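Local coordinates for NADH kinase POS5, mitochondrial (Saccharomyces cerevisiae, PDB 3AFO), which phosphorylates NADH, and with a lower preference NAD(+), at the expense of ATP, serving as a key source of the cellular reductant NADPH, at residues A[225-230]-A[269-274]; A[181-186]-A[200-205]; A[68-73]-A[167-172]. All blocks are in the same frame, centred on the assembly; numbering follows the deposited sequence.

Along the chain the contacts follow one another: contact 3 closes first, then contact 2, then contact 1. Contact 3 joins the ends of helices 53-69 and 161-169 in the N-terminal domain; its centre lies about 37 Å from that of contact 2 and 50 Å from that of contact 1. Helix 161-169 is followed by strand 174-186, which carries the chain into contact 2. Contacts 1 and 2 belong to the beta-sheet region, both reach its six-stranded sheet, and their centres are 17 Å apart. They meet where Asp-230 CB packs 3.7 Å from His-205 NE2. Both reach the third subunit, contact 2 through Phe-203 and His-205, contact 1 through Asp-230, which lies at a bound dinucleotide.

Contact 1 (A[225-230]-A[269-274]); sequences TRTTAD and LSFRPL. With NAI (1,4-dihydronicotinamide adenine dinucleotide), chain F.
A buried van der Waals contact, carried by the ring of Phe-271 against Thr-227 and Thr-225, ties the loop before strand 274-277 to the later part of strand 222-228. Thr-227 meets the rim of the ring: its CB lies in the ring plane, 3.8 Å from Phe-271 CE1, while its OG1 stands 3.8 Å from Phe-271 CD1. The two side chains cross at about a right angle. With Phe-271 CG anti to the backbone N (chi1 -163°), the ring is carried toward strand 222-228. Thr-225 adds a looser touch, its CG2 4.4 Å from Phe-271 CE1, while its hydroxyl bonds to Asn-375 of the second subunit.

The setting is a beta sandwich. Strand 222-228 belongs to the large antiparallel sheet; the chain bends sharply at Ala-229 and Asp-230, and strand 231-235 continues in the six-stranded sheet, where strand 274-277 is outermost within this chain. Phe-271 is the centre of an inverse gamma turn, with a weak bond from Arg-272 N to Ser-270 O (3.0 Å). Its ring also packs edge-to-face with Phe-374 of the second subunit, and Leu-274 pairs in parallel with a strand of that subunit. At the corner, Asp-230 OD1 forms a salt bridge with Arg-206 and lies 3.0 Å from the carboxamide O7N of an NADH that is hydrogen-bonded to Asp-124 and Tyr-243 of the third subunit.

Contact 2 (A[181-186]-A[200-205]); sequences LECHLK and NDIFLH. With NAI (1,4-dihydronicotinamide adenine dinucleotide), chain C.
Leu-181, at the start of the segment, rests on the end of Ile-202: its CB lies 3.7 Å from Ile-202 CD1, and its CD1 approaches the same methyl at 3.9 Å. Glu-182 turns its side chain the other way and offers Ile-202 little more than its backbone. Cys-183 faces the contact again, its CB 3.8 Å from Ile-202 CD1 and its SG 3.9 Å from Ile-202 CG2. One isoleucine thus spans two residues of the strand. A chi1 of -64° sets its CG1 beside the backbone N, and a chi2 of 142°, away from a staggered value, brings CD1 in between Leu-181 and Cys-183, with CG2 left to meet the sulfur.

This is face-to-face packing in a beta sandwich, strand 174-186 coming from the large antiparallel sheet and strand 201-205 from the six-stranded one. The short strand segments pass 8.0 Å apart at an angle of 34°, and they share no backbone hydrogen bond. Val-319 and Leu-301, on neighbouring strands of the two sheets, also pack on Ile-202.

On the other side of strand 201-205 lies the dinucleotide pocket. Asp-201 OD2 lies 2.5 Å from the hydroxyl O2D of the nicotinamide ribose, a hydrogen bond so short that its exact length is doubtful. Phe-203 brings its CZ to 4.1 Å from C6N of the nicotinamide ring, while Tyr-243 meets the phenyl ring edge-to-face.

Contact 3 (A[68-73]-A[167-172]); sequences ESYPEV and EVISSR
Arg-172 NE gives a 2.8 Å hydrogen bond to Glu-167 OE1, part of a salt bridge that straddles the end of helix 161-169, from which Ile-169 reaches across to Tyr-70, Glu-72 and Val-73. That helix end is a Schellman motif: Arg-172 N bonds to Glu-167 O (2.8 Å), Ser-171 N bonds to Val-168 O, and Ser-171 takes the positive phi of the C-prime position. The guanidinium grips the carboxylate side-on, NE to one oxygen and NH2 to the other. Both bonds are nearly straight (N-H...O 164° and 169°), yet both approach from above the carboxylate plane. Ser-170 CB lies above one face of the guanidinium, displaced toward its rim.

The opposing segment is the end of helix 53-69, the crossover helix of a beta-alpha-beta unit that links strands 43-48 and 74-76 of the parallel sheet. A type I turn from Tyr-70 to Val-73, closed by Val-73 N to Tyr-70 O (3.0 Å), leads into the second of these strands.

Between the two helix ends Ile-169 is the central piece. Because CG1 is anti to the backbone N (chi1 -170°), CD1 extends toward the turn and the near side of the Tyr-70 ring, while CG2 lies against CE1. The Tyr-70 side chain runs alongside it, pointing the other way, with CE1 3.7 Å from Ile-169 CG2 and CD1 3.8 Å from Ile-169 CD1. Phe-165 of helix 161-169 packs edge-to-face with this ring. With an alanine in place of Tyr-70, both Ile-169 methyls would probably lose their ring contact and Phe-165 its aromatic neighbour, opening a gap between the helix ends. Glu-72 points back at the isoleucine, its OE2 3.7 Å from Ile-169 CD1, and Val-73 CG2 reaches the same methyl at 4.1 Å.

Contact 1 (A[225-230]-A[269-274])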
loop_
_atom_site.group_PDB
_atom_site.type_symbol
_atom_site.label_atom_id
_atom_site.label_comp_id
_atom_site.label_asym_id
_atom_site.label_seq_id
_atom_site.Cartn_x
_atom_site.Cartn_y
_atom_site.Cartn_z
ATOM N N THR A 225 5.447 -18.972 -6.256
ATOM C CA THR A 225 4.606 -18.227 -7.157
ATOM C C THR A 225 5.377 -17.863 -8.417
ATOM O O THR A 225 6.613 -17.824 -8.410
ATOM C CB THR A 225 4.083 -16.915 -6.457
ATOM O OG1 THR A 225 2.954 -16.408 -7.171
ATOM C CG2 THR A 225 5.184 -15.849 -6.363
ATOM N N ARG A 226 4.631 -17.608 -9.485
ATOM C CA ARG A 226 5.148 -16.903 -10.661
ATOM C C ARG A 226 4.749 -15.441 -10.576
ATOM O O ARG A 226 3.573 -15.124 -10.373
ATOM C CB ARG A 226 4.550 -17.487 -11.942
ATOM C CG ARG A 226 4.780 -16.639 -13.194
ATOM C CD ARG A 226 5.805 -17.284 -14.120
ATOM N NE ARG A 226 5.407 -17.070 -15.491
ATOM C CZ ARG A 226 5.890 -17.719 -16.543
ATOM N NH1 ARG A 226 6.834 -18.660 -16.423
ATOM N NH2 ARG A 226 5.410 -17.415 -17.723
ATOM N N THR A 227 5.709 -14.543 -10.740
ATOM C CA THR A 227 5.363 -13.135 -10.814
ATOM C C THR A 227 5.731 -12.555 -12.181
ATOM O O THR A 227 6.810 -12.847 -12.723
ATOM C CB THR A 227 5.969 -12.311 -9.653
ATOM O OG1 THR A 227 5.608 -10.926 -9.798
ATOM C CG2 THR A 227 7.500 -12.444 -9.599
ATOM N N THR A 228 4.826 -11.733 -12.709
ATOM C CA THR A 228 5.019 -10.970 -13.941
ATOM C C THR A 228 5.070 -9.498 -13.534
ATOM O O THR A 228 4.076 -8.951 -13.044
ATOM C CB THR A 228 3.869 -11.238 -14.920
ATOM O OG1 THR A 228 3.897 -12.616 -15.308
ATOM C CG2 THR A 228 3.978 -10.368 -16.168
ATOM N N ALA A 229 6.232 -8.866 -13.696
ATOM C CA ALA A 229 6.497 -7.586 -13.024
ATOM C C ALA A 229 7.646 -6.841 -13.657
ATOM O O ALA A 229 8.297 -7.369 -14.560
ATOM C CB ALA A 229 6.819 -7.857 -11.544
ATOM N N ASP A 230 7.916 -5.628 -13.172
ATOM C CA ASP A 230 9.214 -4.996 -13.418
ATOM C C ASP A 230 10.353 -5.882 -12.910
ATOM O O ASP A 230 11.425 -5.951 -13.530
ATOM C CB ASP A 230 9.300 -3.610 -12.758
ATOM C CG ASP A 230 8.589 -2.542 -13.550
ATOM O OD1 ASP A 230 8.080 -2.838 -14.655
ATOM O OD2 ASP A 230 8.531 -1.400 -13.063
ATOM N N LEU A 269 -2.724 -7.789 -7.744
ATOM C CA LEU A 269 -3.260 -6.988 -6.647
ATOM C C LEU A 269 -2.867 -7.574 -5.296
ATOM O O LEU A 269 -3.103 -6.957 -4.257
ATOM C CB LEU A 269 -4.780 -6.893 -6.771
ATOM C CG LEU A 269 -5.316 -6.022 -7.919
ATOM C CD1 LEU A 269 -6.843 -6.128 -7.969
ATOM C CD2 LEU A 269 -4.881 -4.552 -7.778
ATOM N N SER A 270 -2.247 -8.749 -5.297
ATOM C CA SER A 270 -2.087 -9.498 -4.044
ATOM C C SER A 270 -0.671 -9.959 -3.692
ATOM O O SER A 270 -0.508 -10.838 -2.837
ATOM C CB SER A 270 -3.026 -10.702 -4.042
ATOM O OG SER A 270 -2.890 -11.468 -5.235
ATOM N N PHE A 271 0.348 -9.396 -4.341
ATOM C CA PHE A 271 1.735 -9.728 -3.980
ATOM C C PHE A 271 2.166 -8.820 -2.836
ATOM O O PHE A 271 2.900 -7.841 -3.032
ATOM C CB PHE A 271 2.700 -9.615 -5.176
ATOM C CG PHE A 271 4.040 -10.325 -4.972
ATOM C CD1 PHE A 271 4.711 -10.888 -6.063
ATOM C CD2 PHE A 271 4.636 -10.409 -3.718
ATOM C CE1 PHE A 271 5.950 -11.540 -5.888
ATOM C CE2 PHE A 271 5.876 -11.055 -3.530
ATOM C CZ PHE A 271 6.528 -11.617 -4.614
ATOM N N ARG A 272 1.681 -9.140 -1.637
ATOM C CA ARG A 272 2.060 -8.408 -0.434
ATOM C C ARG A 272 3.512 -8.774 -0.125
ATOM O O ARG A 272 3.872 -9.942 -0.233
ATOM C CB ARG A 272 1.150 -8.839 0.739
ATOM C CG ARG A 272 1.279 -8.001 2.035
ATOM C CD ARG A 272 0.786 -6.556 1.847
ATOM N NE ARG A 272 -0.658 -6.458 1.580
ATOM C CZ ARG A 272 -1.600 -6.391 2.526
ATOM N NH1 ARG A 272 -1.269 -6.435 3.810
ATOM N NH2 ARG A 272 -2.887 -6.281 2.196
ATOM N N PRO A 273 4.351 -7.795 0.275
ATOM C CA PRO A 273 5.755 -8.122 0.571
ATOM C C PRO A 273 5.880 -9.218 1.631
ATOM O O PRO A 273 5.052 -9.286 2.551
ATOM C CB PRO A 273 6.323 -6.792 1.096
ATOM C CG PRO A 273 5.450 -5.738 0.475
ATOM C CD PRO A 273 4.068 -6.359 0.478
ATOM N N LEU A 274 6.880 -10.085 1.479
ATOM C CA LEU A 274 7.084 -11.215 2.396
ATOM C C LEU A 274 8.327 -11.020 3.249
ATOM O O LEU A 274 9.324 -10.456 2.782
ATOM C CB LEU A 274 7.248 -12.533 1.612
ATOM C CG LEU A 274 6.118 -13.042 0.714
ATOM C CD1 LEU A 274 6.543 -14.382 0.071
ATOM C CD2 LEU A 274 4.760 -13.175 1.459
HETATM P PA NAI F . 2.561 -5.793 -22.757
HETATM O O1A NAI F . 2.149 -7.095 -23.355
HETATM O O2A NAI F . 4.142 -5.644 -22.516
HETATM O O5B NAI F . 2.114 -5.586 -21.288
HETATM C C5B NAI F . 0.837 -5.276 -21.028
HETATM C C4B NAI F . 0.368 -6.106 -19.884
HETATM O O4B NAI F . -0.509 -5.146 -19.293
HETATM C C3B NAI F . -0.495 -7.180 -20.535
HETATM O O3B NAI F . -0.806 -8.167 -19.546
HETATM C C2B NAI F . -1.724 -6.359 -20.918
HETATM O O2B NAI F . -2.895 -7.163 -21.067
HETATM C C1B NAI F . -1.865 -5.480 -19.679
HETATM N N9A NAI F . -2.564 -4.204 -19.945
HETATM C C8A NAI F . -2.298 -3.333 -20.933
HETATM N N7A NAI F . -3.152 -2.314 -20.854
HETATM C C5A NAI F . -3.954 -2.536 -19.808
HETATM C C6A NAI F . -5.002 -1.835 -19.229
HETATM N N6A NAI F . -5.416 -0.651 -19.718
HETATM N N1A NAI F . -5.604 -2.368 -18.152
HETATM C C2A NAI F . -5.218 -3.526 -17.632
HETATM N N3A NAI F . -4.221 -4.219 -18.152
HETATM C C4A NAI F . -3.574 -3.742 -19.233
HETATM O O3 NAI F . 2.215 -4.476 -23.704
HETATM P PN NAI F . 0.769 -4.014 -24.214
HETATM O O1N NAI F . -0.194 -5.138 -24.115
HETATM O O2N NAI F . 1.018 -3.341 -25.505
HETATM O O5D NAI F . 0.345 -2.890 -23.113
HETATM C C5D NAI F . 1.200 -1.749 -22.881
HETATM C C4D NAI F . 1.164 -1.378 -21.392
HETATM O O4D NAI F . 2.070 -2.238 -20.688
HETATM C C3D NAI F . 1.737 0.005 -21.080
HETATM O O3D NAI F . 0.763 1.013 -21.375
HETATM C C2D NAI F . 1.968 -0.107 -19.562
HETATM O O2D NAI F . 0.819 0.375 -18.832
HETATM C C1D NAI F . 2.112 -1.640 -19.354
HETATM N N1N NAI F . 3.378 -1.853 -18.613
HETATM C C2N NAI F . 3.282 -2.361 -17.307
HETATM C C3N NAI F . 4.417 -2.569 -16.537
HETATM C C7N NAI F . 4.232 -3.134 -15.115
HETATM O O7N NAI F . 5.182 -3.350 -14.357
HETATM N N7N NAI F . 2.965 -3.332 -14.786
HETATM C C4N NAI F . 5.681 -2.255 -17.060
HETATM C C5N NAI F . 5.790 -1.738 -18.369
HETATM C C6N NAI F . 4.649 -1.535 -19.144
#

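Contact 2 (A[181-186]-A[200-205])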
loop_
_atom_site.group_PDB
_atom_site.type_symbol
_atom_site.label_atom_id
_atom_site.label_comp_id
_atom_site.label_asym_id
_atom_site.label_seq_id
_atom_site.Cartn_x
_atom_site.Cartn_y
_atom_site.Cartn_z
ATOM N N LEU A 181 23.870 -11.352 2.357
ATOM C CA LEU A 181 23.293 -12.369 1.483
ATOM C C LEU A 181 24.324 -12.860 0.459
ATOM O O LEU A 181 25.285 -12.153 0.124
ATOM C CB LEU A 181 22.065 -11.832 0.744
ATOM C CG LEU A 181 20.800 -11.457 1.524
ATOM C CD1 LEU A 181 19.735 -10.924 0.571
ATOM C CD2 LEU A 181 20.258 -12.632 2.311
ATOM N N GLU A 182 24.111 -14.077 -0.022
ATOM C CA GLU A 182 24.888 -14.633 -1.120
ATOM C C GLU A 182 23.970 -14.871 -2.294
ATOM O O GLU A 182 22.903 -15.469 -2.140
ATOM C CB GLU A 182 25.526 -15.958 -0.714
ATOM C CG GLU A 182 26.682 -15.837 0.235
ATOM C CD GLU A 182 27.384 -17.176 0.448
ATOM O OE1 GLU A 182 27.084 -18.152 -0.279
ATOM O OE2 GLU A 182 28.229 -17.250 1.352
ATOM N N CYS A 183 24.370 -14.377 -3.459
ATOM C CA CYS A 183 23.680 -14.675 -4.705
ATOM C C CYS A 183 24.525 -15.664 -5.511
ATOM O O CYS A 183 25.693 -15.393 -5.806
ATOM C CB CYS A 183 23.452 -13.395 -5.510
ATOM S SG CYS A 183 22.705 -13.641 -7.125
ATOM N N HIS A 184 23.936 -16.806 -5.849
ATOM C CA HIS A 184 24.581 -17.803 -6.706
ATOM C C HIS A 184 23.889 -17.787 -8.063
ATOM O O HIS A 184 22.723 -18.176 -8.172
ATOM C CB HIS A 184 24.467 -19.197 -6.082
ATOM C CG HIS A 184 25.245 -19.363 -4.813
ATOM N ND1 HIS A 184 25.041 -18.572 -3.701
ATOM C CD2 HIS A 184 26.220 -20.237 -4.477
ATOM C CE1 HIS A 184 25.867 -18.946 -2.740
ATOM N NE2 HIS A 184 26.587 -19.958 -3.184
ATOM N N LEU A 185 24.582 -17.306 -9.090
ATOM C CA LEU A 185 24.024 -17.312 -10.442
ATOM C C LEU A 185 24.413 -18.580 -11.194
ATOM O O LEU A 185 25.598 -18.877 -11.350
ATOM C CB LEU A 185 24.443 -16.062 -11.221
ATOM C CG LEU A 185 24.102 -16.011 -12.719
ATOM C CD1 LEU A 185 22.598 -15.933 -12.962
ATOM C CD2 LEU A 185 24.794 -14.842 -13.403
ATOM N N LYS A 186 23.401 -19.320 -11.643
ATOM C CA LYS A 186 23.587 -20.523 -12.446
ATOM C C LYS A 186 22.998 -20.287 -13.826
ATOM O O LYS A 186 21.773 -20.295 -13.993
ATOM C CB LYS A 186 22.890 -21.713 -11.788
ATOM C CG LYS A 186 22.989 -23.027 -12.564
ATOM C CD LYS A 186 21.919 -24.001 -12.084
ATOM C CE LYS A 186 21.976 -25.334 -12.812
ATOM N NZ LYS A 186 20.599 -25.894 -13.005
ATOM N N ASN A 200 22.993 -4.861 0.932
ATOM C CA ASN A 200 21.664 -4.276 0.754
ATOM C C ASN A 200 20.699 -5.281 0.158
ATOM O O ASN A 200 19.719 -5.701 0.798
ATOM C CB ASN A 200 21.744 -3.097 -0.217
ATOM C CG ASN A 200 21.600 -1.748 0.445
ATOM O OD1 ASN A 200 21.486 -0.739 -0.261
ATOM N ND2 ASN A 200 21.598 -1.700 1.773
ATOM N N ASP A 201 20.959 -5.636 -1.093
ATOM C CA ASP A 201 19.995 -6.398 -1.849
ATOM C C ASP A 201 20.518 -7.080 -3.091
ATOM O O ASP A 201 21.606 -6.775 -3.596
ATOM C CB ASP A 201 18.799 -5.505 -2.223
ATOM C CG ASP A 201 19.215 -4.142 -2.762
ATOM O OD1 ASP A 201 20.261 -4.027 -3.454
ATOM O OD2 ASP A 201 18.464 -3.176 -2.499
ATOM N N ILE A 202 19.700 -8.007 -3.575
ATOM C CA ILE A 202 19.869 -8.648 -4.855
ATOM C C ILE A 202 18.559 -8.425 -5.589
ATOM O O ILE A 202 17.479 -8.725 -5.046
ATOM C CB ILE A 202 20.133 -10.154 -4.680
ATOM C CG1 ILE A 202 21.461 -10.348 -3.934
ATOM C CG2 ILE A 202 20.131 -10.879 -6.060
ATOM C CD1 ILE A 202 21.464 -11.494 -2.924
ATOM N N PHE A 203 18.626 -7.895 -6.805
ATOM C CA PHE A 203 17.378 -7.686 -7.556
ATOM C C PHE A 203 17.434 -7.980 -9.034
ATOM O O PHE A 203 18.494 -7.923 -9.656
ATOM C CB PHE A 203 16.719 -6.312 -7.267
ATOM C CG PHE A 203 17.554 -5.114 -7.635
ATOM C CD1 PHE A 203 17.469 -4.545 -8.903
ATOM C CD2 PHE A 203 18.367 -4.510 -6.696
ATOM C CE1 PHE A 203 18.223 -3.413 -9.227
ATOM C CE2 PHE A 203 19.122 -3.366 -7.020
ATOM C CZ PHE A 203 19.049 -2.829 -8.280
ATOM N N LEU A 204 16.272 -8.358 -9.553
ATOM C CA LEU A 204 16.054 -8.642 -10.954
ATOM C C LEU A 204 15.114 -7.564 -11.473
ATOM O O LEU A 204 14.173 -7.172 -10.777
ATOM C CB LEU A 204 15.430 -10.025 -11.119
ATOM C CG LEU A 204 16.325 -11.197 -10.702
ATOM C CD1 LEU A 204 15.520 -12.485 -10.585
ATOM C CD2 LEU A 204 17.474 -11.375 -11.717
ATOM N N HIS A 205 15.378 -7.064 -12.675
ATOM C CA HIS A 205 14.577 -5.975 -13.226
ATOM C C HIS A 205 14.565 -6.045 -14.749
ATOM O O HIS A 205 15.570 -6.420 -15.352
ATOM C CB HIS A 205 15.116 -4.625 -12.761
ATOM C CG HIS A 205 14.108 -3.520 -12.842
ATOM N ND1 HIS A 205 13.754 -2.926 -14.033
ATOM C CD2 HIS A 205 13.356 -2.925 -11.888
ATOM C CE1 HIS A 205 12.829 -2.010 -13.810
ATOM N NE2 HIS A 205 12.578 -1.982 -12.514
HETATM P PA NAI C . 22.265 5.066 -5.826
HETATM O O1A NAI C . 22.889 6.367 -5.418
HETATM O O2A NAI C . 21.737 5.010 -7.359
HETATM O O5B NAI C . 20.985 4.733 -4.991
HETATM C C5B NAI C . 21.072 4.908 -3.661
HETATM C C4B NAI C . 19.937 5.752 -3.207
HETATM O O4B NAI C . 19.364 4.854 -2.219
HETATM C C3B NAI C . 20.709 6.835 -2.461
HETATM O O3B NAI C . 19.829 7.917 -2.153
HETATM C C2B NAI C . 21.120 6.076 -1.198
HETATM O O2B NAI C . 21.326 6.951 -0.096
HETATM C C1B NAI C . 19.877 5.233 -0.920
HETATM N N9A NAI C . 20.222 3.993 -0.167
HETATM C C8A NAI C . 21.073 3.029 -0.533
HETATM N N7A NAI C . 21.105 2.087 0.425
HETATM C C5A NAI C . 20.253 2.444 1.387
HETATM C C6A NAI C . 19.854 1.885 2.602
HETATM N N6A NAI C . 20.338 0.709 3.051
HETATM N N1A NAI C . 18.951 2.559 3.342
HETATM C C2A NAI C . 18.441 3.716 2.949
HETATM N N3A NAI C . 18.800 4.272 1.800
HETATM C C4A NAI C . 19.701 3.664 1.008
HETATM O O3 NAI C . 23.305 3.777 -5.720
HETATM P PN NAI C . 24.119 3.416 -4.382
HETATM O O1N NAI C . 24.171 4.609 -3.474
HETATM O O2N NAI C . 25.320 2.706 -4.869
HETATM O O5D NAI C . 23.194 2.328 -3.587
HETATM C C5D NAI C . 22.769 1.138 -4.229
HETATM C C4D NAI C . 21.330 0.840 -3.839
HETATM O O4D NAI C . 20.493 1.679 -4.669
HETATM C C3D NAI C . 20.876 -0.557 -4.230
HETATM O O3D NAI C . 21.280 -1.521 -3.248
HETATM C C2D NAI C . 19.340 -0.377 -4.252
HETATM O O2D NAI C . 18.785 -0.796 -2.996
HETATM C C1D NAI C . 19.181 1.165 -4.401
HETATM N N1N NAI C . 18.294 1.415 -5.548
HETATM C C2N NAI C . 17.068 2.017 -5.284
HETATM C C3N NAI C . 16.164 2.267 -6.302
HETATM C C7N NAI C . 14.823 2.956 -5.940
HETATM O O7N NAI C . 13.984 3.246 -6.790
HETATM N N7N NAI C . 14.658 3.215 -4.658
HETATM C C4N NAI C . 16.497 1.906 -7.614
HETATM C C5N NAI C . 17.733 1.291 -7.901
HETATM C C6N NAI C . 18.642 1.031 -6.874
#

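Contact 3 (A[68-73]-A[167-172])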
loop_
_atom_site.group_PDB
_atom_site.type_symbol
_atom_site.label_atom_id
_atom_site.label_comp_id
_atom_site.label_asym_id
_atom_site.label_seq_id
_atom_site.Cartn_x
_atom_site.Cartn_y
_atom_site.Cartn_z
ATOM N N GLU A 68 50.170 12.398 11.084
ATOM C CA GLU A 68 50.602 13.281 12.162
ATOM C C GLU A 68 50.465 12.623 13.539
ATOM O O GLU A 68 51.371 12.718 14.354
ATOM C CB GLU A 68 49.834 14.605 12.134
ATOM C CG GLU A 68 50.324 15.600 11.078
ATOM C CD GLU A 68 49.433 16.836 10.952
ATOM O OE1 GLU A 68 48.508 17.013 11.776
ATOM O OE2 GLU A 68 49.661 17.639 10.019
ATOM N N SER A 69 49.347 11.935 13.785
ATOM C CA SER A 69 48.992 11.542 15.159
ATOM C C SER A 69 49.213 10.081 15.524
ATOM O O SER A 69 49.311 9.759 16.709
ATOM C CB SER A 69 47.545 11.919 15.469
ATOM O OG SER A 69 47.432 13.304 15.705
ATOM N N TYR A 70 49.250 9.208 14.521
ATOM C CA TYR A 70 49.405 7.770 14.726
ATOM C C TYR A 70 50.535 7.201 13.855
ATOM O O TYR A 70 50.270 6.647 12.794
ATOM C CB TYR A 70 48.083 7.042 14.419
ATOM C CG TYR A 70 46.926 7.564 15.222
ATOM C CD1 TYR A 70 46.657 7.063 16.499
ATOM C CD2 TYR A 70 46.108 8.575 14.722
ATOM C CE1 TYR A 70 45.610 7.553 17.250
ATOM C CE2 TYR A 70 45.051 9.076 15.468
ATOM C CZ TYR A 70 44.808 8.560 16.728
ATOM O OH TYR A 70 43.760 9.049 17.469
ATOM N N PRO A 71 51.804 7.334 14.306
ATOM C CA PRO A 71 52.936 6.807 13.526
ATOM C C PRO A 71 52.814 5.328 13.153
ATOM O O PRO A 71 53.254 4.937 12.080
ATOM C CB PRO A 71 54.154 7.019 14.442
ATOM C CG PRO A 71 53.662 7.677 15.678
ATOM C CD PRO A 71 52.254 8.141 15.456
ATOM N N GLU A 72 52.211 4.521 14.024
ATOM C CA GLU A 72 52.052 3.081 13.763
ATOM C C GLU A 72 51.083 2.751 12.606
ATOM O O GLU A 72 51.077 1.623 12.089
ATOM C CB GLU A 72 51.634 2.348 15.051
ATOM C CG GLU A 72 50.141 2.482 15.441
ATOM C CD GLU A 72 49.815 3.734 16.260
ATOM O OE1 GLU A 72 50.531 4.760 16.158
ATOM O OE2 GLU A 72 48.822 3.686 17.016
ATOM N N VAL A 73 50.287 3.738 12.194
ATOM C CA VAL A 73 49.235 3.520 11.192
ATOM C C VAL A 73 49.755 3.518 9.758
ATOM O O VAL A 73 50.543 4.376 9.365
ATOM C CB VAL A 73 48.054 4.525 11.371
ATOM C CG1 VAL A 73 47.212 4.649 10.091
ATOM C CG2 VAL A 73 47.186 4.099 12.540
ATOM N N GLU A 167 38.443 6.933 19.427
ATOM C CA GLU A 167 37.639 5.931 20.150
ATOM C C GLU A 167 37.810 4.544 19.548
ATOM O O GLU A 167 37.896 3.541 20.276
ATOM C CB GLU A 167 36.150 6.315 20.166
ATOM C CG GLU A 167 35.818 7.583 20.964
ATOM C CD GLU A 167 36.421 7.584 22.373
ATOM O OE1 GLU A 167 36.125 6.664 23.168
ATOM O OE2 GLU A 167 37.201 8.511 22.687
ATOM N N VAL A 168 37.872 4.497 18.217
ATOM C CA VAL A 168 37.991 3.246 17.496
ATOM C C VAL A 168 39.334 2.581 17.806
ATOM O O VAL A 168 39.361 1.442 18.258
ATOM C CB VAL A 168 37.789 3.432 15.971
ATOM C CG1 VAL A 168 38.156 2.153 15.205
ATOM C CG2 VAL A 168 36.328 3.857 15.658
ATOM N N ILE A 169 40.435 3.301 17.585
ATOM C CA ILE A 169 41.781 2.744 17.769
ATOM C C ILE A 169 42.084 2.364 19.234
ATOM O O ILE A 169 42.827 1.424 19.497
ATOM C CB ILE A 169 42.880 3.682 17.137
ATOM C CG1 ILE A 169 44.256 2.997 17.109
ATOM C CG2 ILE A 169 42.918 5.066 17.814
ATOM C CD1 ILE A 169 45.206 3.578 16.046
ATOM N N SER A 170 41.477 3.077 20.178
ATOM C CA SER A 170 41.673 2.809 21.602
ATOM C C SER A 170 40.778 1.681 22.128
ATOM O O SER A 170 40.662 1.501 23.341
ATOM C CB SER A 170 41.392 4.063 22.421
ATOM O OG SER A 170 42.062 5.196 21.898
ATOM N N SER A 171 40.149 0.936 21.223
ATOM C CA SER A 171 39.223 -0.156 21.590
ATOM C C SER A 171 38.032 0.289 22.452
ATOM O O SER A 171 37.550 -0.478 23.290
ATOM C CB SER A 171 39.975 -1.326 22.262
ATOM O OG SER A 171 40.913 -1.913 21.376
ATOM N N ARG A 172 37.545 1.510 22.241
ATOM C CA ARG A 172 36.357 1.993 22.975
ATOM C C ARG A 172 35.078 2.147 22.117
ATOM O O ARG A 172 34.046 2.609 22.609
ATOM C CB ARG A 172 36.651 3.313 23.693
ATOM C CG ARG A 172 37.789 3.230 24.728
ATOM C CD ARG A 172 37.839 4.495 25.564
ATOM N NE ARG A 172 38.245 5.657 24.774
ATOM C CZ ARG A 172 39.504 6.075 24.656
ATOM N NH1 ARG A 172 40.484 5.427 25.279
ATOM N NH2 ARG A 172 39.788 7.138 23.911
#